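Local coordinates for uncharacterized protein (Nitrosomonas europaea, PDB 6M0Q) that is of unknown function but forms a small subunit with an internal disulfide that packs against the chain of another protein in a six-chain assembly, at residues 32-35 with 36-39; 66-69 with 70-73. All blocks are in the same frame, centred on the assembly; numbering follows the deposited sequence.

Contact 1. Residues 32-35 with 36-39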
loop_
_atom_site.group_PDB
_atom_site.type_symbol
_atom_site.label_atom_id
_atom_site.label_comp_id
_atom_site.label_asym_id
_atom_site.label_seq_id
_atom_site.Cartn_x
_atom_site.Cartn_y
_atom_site.Cartn_z
ATOM N N PRO B 32 11.826 -0.102 -35.850
ATOM C CA PRO B 32 11.747 -0.779 -34.558
ATOM C C PRO B 32 12.928 -1.709 -34.353
ATOM O O PRO B 32 13.481 -2.279 -35.300
ATOM C CB PRO B 32 10.422 -1.544 -34.634
ATOM C CG PRO B 32 9.615 -0.767 -35.614
ATOM C CD PRO B 32 10.624 -0.351 -36.662
ATOM N N ILE B 33 13.356 -1.797 -33.102
ATOM C CA ILE B 33 14.364 -2.747 -32.672
ATOM C C ILE B 33 13.826 -3.353 -31.392
ATOM O O ILE B 33 13.435 -2.624 -30.472
ATOM C CB ILE B 33 15.745 -2.095 -32.444
ATOM C CG1 ILE B 33 16.198 -1.331 -33.695
ATOM C CG2 ILE B 33 16.781 -3.158 -32.001
ATOM C CD1 ILE B 33 17.523 -0.607 -33.542
ATOM N N SER B 34 13.755 -4.677 -31.360
ATOM C CA SER B 34 13.238 -5.374 -30.203
ATOM C C SER B 34 14.102 -5.086 -28.982
ATOM O O SER B 34 15.284 -4.723 -29.079
ATOM C CB SER B 34 13.218 -6.873 -30.454
ATOM O OG SER B 34 14.557 -7.335 -30.475
ATOM N N ALA B 35 13.498 -5.291 -27.818
ATOM C CA ALA B 35 14.220 -5.061 -26.580
ATOM C C ALA B 35 15.405 -6.005 -26.454
ATOM O O ALA B 35 16.481 -5.595 -25.994
ATOM C CB ALA B 35 13.275 -5.211 -25.386
ATOM N N LYS B 36 15.237 -7.278 -26.850
ATOM C CA LYS B 36 16.358 -8.210 -26.709
ATOM C C LYS B 36 17.524 -7.793 -27.589
ATOM O O LYS B 36 18.691 -7.985 -27.218
ATOM C CB LYS B 36 15.932 -9.636 -27.041
ATOM C CG LYS B 36 15.409 -9.828 -28.445
ATOM C CD LYS B 36 15.051 -11.273 -28.656
ATOM C CE LYS B 36 16.292 -12.120 -28.722
ATOM N NZ LYS B 36 17.043 -11.814 -29.966
ATOM N N ASP B 37 17.229 -7.210 -28.750
ATOM C CA ASP B 37 18.298 -6.752 -29.630
ATOM C C ASP B 37 18.966 -5.498 -29.078
ATOM O O ASP B 37 20.189 -5.355 -29.179
ATOM C CB ASP B 37 17.771 -6.504 -31.046
ATOM C CG ASP B 37 17.481 -7.798 -31.818
ATOM O OD1 ASP B 37 16.710 -7.725 -32.805
ATOM O OD2 ASP B 37 18.011 -8.878 -31.453
ATOM N N MET B 38 18.184 -4.578 -28.501
ATOM C CA MET B 38 18.763 -3.428 -27.807
ATOM C C MET B 38 19.691 -3.882 -26.692
ATOM O O MET B 38 20.808 -3.364 -26.537
ATOM C CB MET B 38 17.653 -2.543 -27.237
ATOM C CG MET B 38 16.866 -1.756 -28.276
ATOM S SD MET B 38 17.925 -0.652 -29.243
ATOM C CE MET B 38 18.463 0.546 -28.002
ATOM N N LEU B 39 19.234 -4.856 -25.901
ATOM C CA LEU B 39 20.063 -5.404 -24.841
ATOM C C LEU B 39 21.355 -5.974 -25.402
ATOM O O LEU B 39 22.445 -5.659 -24.911
ATOM C CB LEU B 39 19.286 -6.468 -24.074
ATOM C CG LEU B 39 18.344 -5.742 -23.117
ATOM C CD1 LEU B 39 17.257 -6.676 -22.677
ATOM C CD2 LEU B 39 19.147 -5.173 -21.938
HETATM O O HOH W 1 14.830 -6.000 -33.631
#
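Ser34 and Asp37 form an N-terminal cap at the start of helix 35-43. Ser34 is the N-cap residue. Its OG accepts from Asp37 N at 3.2 Å, with an N-H...O angle of 152°. The hydroxyl lies between the backbone N and the carbonyl carbon (chi1 70°), which points OG at the N-H of Asp37. Water 1 replaces the bond that would complete a capping box, so this is a water-mediated variant. It accepts from Ser34 N at 2.8 Å and donates to Asp37 OD1 at 2.7 Å. The direct bond and the water tie both residues across the helix start.

Ile33 and Met38 close the turn with a hydrophobic staple. Ile33 CG2 lies 3.9 Å from Met38 SD, and the two side chains cross at about a right angle. The same CG2 also rests on Asp37 CB. Behind these contacts, the helix backbone begins with Met38 N to Ser34 O and continues with Leu39 N to Ala35 O.

Further out, Ile33 packs on Val76 and Ala79 of helix 69-83. Ile33 N and Ala35 N are hydrogen-bonded to side chains on the chain of another protein. The loop and helix start thus also belong to a subunit interface. Asp37 also has a charged neighbour: Lys36 bends at chi3 and chi4, which brings its NZ to 3.4 Å from Asp37 OD2, a salt bridge whose hydrogen bond is weak.

Contact 2. Residues 66-69 with 70-73; sequences RVKC and GDIV
Lys68 and Asp71 meet where strand 63-68 gives way to helix 69-83, with Lys68 at the N-cap position. The backbone bonds come first. Lys68 O takes two weak ones, from Asp71 N at 2.9 Å and from Ile72 N at 3.4 Å. Val73 N to Cys69 O, at 3.0 Å, is the first i to i+4 bond here that is not weak.

Water supplies a polar link. Water 2 accepts from Lys68 N at 2.8 Å and donates to Asp71 OD1 at 3.0 Å.

The charged pair is looser. Lys68 is extended until a bend at chi3 (84°) carries CE to 3.4 Å from Asp71 OD2. NZ stays 4.0 Å from Asp71 OD2, a long salt bridge.

Apolar contact is light. Val67 CG1 and Ile72 CB are 4.2 Å apart and bracket the N-cap as a hydrophobic staple. Ile72 also packs on Asp37, Asp40 and Tyr41 of helix 35-43.

The covalent tie is at Cys69, whose SG forms the disulfide with Cys44. The helix start is therefore bonded covalently to the chain just after helix 35-43. The Asp71 carboxylate lies near the amino end of its helix, where the dipole would probably help to stabilise its negative charge.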
loop_
_atom_site.group_PDB
_atom_site.type_symbol
_atom_site.label_atom_id
_atom_site.label_comp_id
_atom_site.label_asym_id
_atom_site.label_seq_id
_atom_site.Cartn_x
_atom_site.Cartn_y
_atom_site.Cartn_z
ATOM N N ARG B 66 24.052 -17.375 -26.472
ATOM C CA ARG B 66 25.229 -16.577 -26.738
ATOM C C ARG B 66 25.017 -15.829 -28.046
ATOM O O ARG B 66 24.445 -16.361 -29.005
ATOM C CB ARG B 66 26.487 -17.458 -26.793
ATOM C CG ARG B 66 27.260 -17.555 -25.447
ATOM C CD ARG B 66 26.421 -18.180 -24.296
ATOM N NE ARG B 66 27.212 -18.363 -23.071
ATOM C CZ ARG B 66 26.759 -18.894 -21.937
ATOM N NH1 ARG B 66 27.570 -19.018 -20.882
ATOM N NH2 ARG B 66 25.495 -19.296 -21.847
ATOM N N VAL B 67 25.455 -14.581 -28.069
ATOM C CA VAL B 67 25.245 -13.693 -29.198
ATOM C C VAL B 67 26.608 -13.242 -29.691
ATOM O O VAL B 67 27.465 -12.872 -28.881
ATOM C CB VAL B 67 24.371 -12.495 -28.789
ATOM C CG1 VAL B 67 24.368 -11.430 -29.861
ATOM C CG2 VAL B 67 22.953 -12.988 -28.489
ATOM N N LYS B 68 26.814 -13.281 -31.009
ATOM C CA LYS B 68 28.042 -12.755 -31.586
ATOM C C LYS B 68 27.850 -11.270 -31.869
ATOM O O LYS B 68 26.901 -10.882 -32.563
ATOM C CB LYS B 68 28.437 -13.493 -32.866
ATOM C CG LYS B 68 29.791 -13.008 -33.424
ATOM C CD LYS B 68 30.282 -13.814 -34.633
ATOM C CE LYS B 68 29.664 -13.293 -35.938
ATOM N NZ LYS B 68 30.272 -13.914 -37.154
ATOM N N CYS B 69 28.763 -10.449 -31.343
ATOM C CA CYS B 69 28.579 -9.004 -31.401
ATOM C C CYS B 69 28.518 -8.488 -32.827
ATOM O O CYS B 69 27.805 -7.516 -33.094
ATOM C CB CYS B 69 29.683 -8.304 -30.622
ATOM S SG CYS B 69 29.409 -8.502 -28.851
ATOM N N GLY B 70 29.248 -9.118 -33.750
ATOM C CA GLY B 70 29.158 -8.727 -35.147
ATOM C C GLY B 70 27.743 -8.818 -35.688
ATOM O O GLY B 70 27.293 -7.931 -36.416
ATOM N N ASP B 71 27.008 -9.869 -35.308
ATOM C CA ASP B 71 25.658 -10.046 -35.838
ATOM C C ASP B 71 24.702 -8.985 -35.304
ATOM O O ASP B 71 23.930 -8.391 -36.069
ATOM C CB ASP B 71 25.129 -11.438 -35.511
ATOM C CG ASP B 71 26.024 -12.544 -36.041
ATOM O OD1 ASP B 71 26.159 -13.569 -35.340
ATOM O OD2 ASP B 71 26.605 -12.385 -37.139
ATOM N N ILE B 72 24.716 -8.745 -33.991
ATOM C CA ILE B 72 23.785 -7.762 -33.448
ATOM C C ILE B 72 24.117 -6.369 -33.979
ATOM O O ILE B 72 23.218 -5.589 -34.312
ATOM C CB ILE B 72 23.748 -7.813 -31.903
ATOM C CG1 ILE B 72 22.707 -6.825 -31.372
ATOM C CG2 ILE B 72 25.100 -7.505 -31.291
ATOM C CD1 ILE B 72 21.340 -7.058 -31.943
ATOM N N VAL B 73 25.401 -6.046 -34.111
ATOM C CA VAL B 73 25.766 -4.731 -34.631
ATOM C C VAL B 73 25.258 -4.564 -36.061
ATOM O O VAL B 73 24.673 -3.529 -36.410
ATOM C CB VAL B 73 27.288 -4.517 -34.521
ATOM C CG1 VAL B 73 27.730 -3.333 -35.390
ATOM C CG2 VAL B 73 27.677 -4.308 -33.050
HETATM O O HOH W 2 24.803 -14.159 -32.711
#

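Contact 1 comes first along the chain and marks the start of helix 35-43. Contact 2 starts on the end of the central strand, 63-68, of the three-stranded antiparallel sheet and runs into helix 69-83. Their centres are about 12 Å apart. The two helices pack on each other, and the contacts touch where Asp37 O meets Ile72 CD1 at 3.4 Å. This packing and the disulfide together hold the two helices in one small fold. Both helix starts carry a water between the N-cap N and an aspartate, but a side-chain cap comes from Ser34 alone. Contact 1 takes the larger part in the interface with another protein's chain, though Arg66 of contact 2 also packs on such a chain.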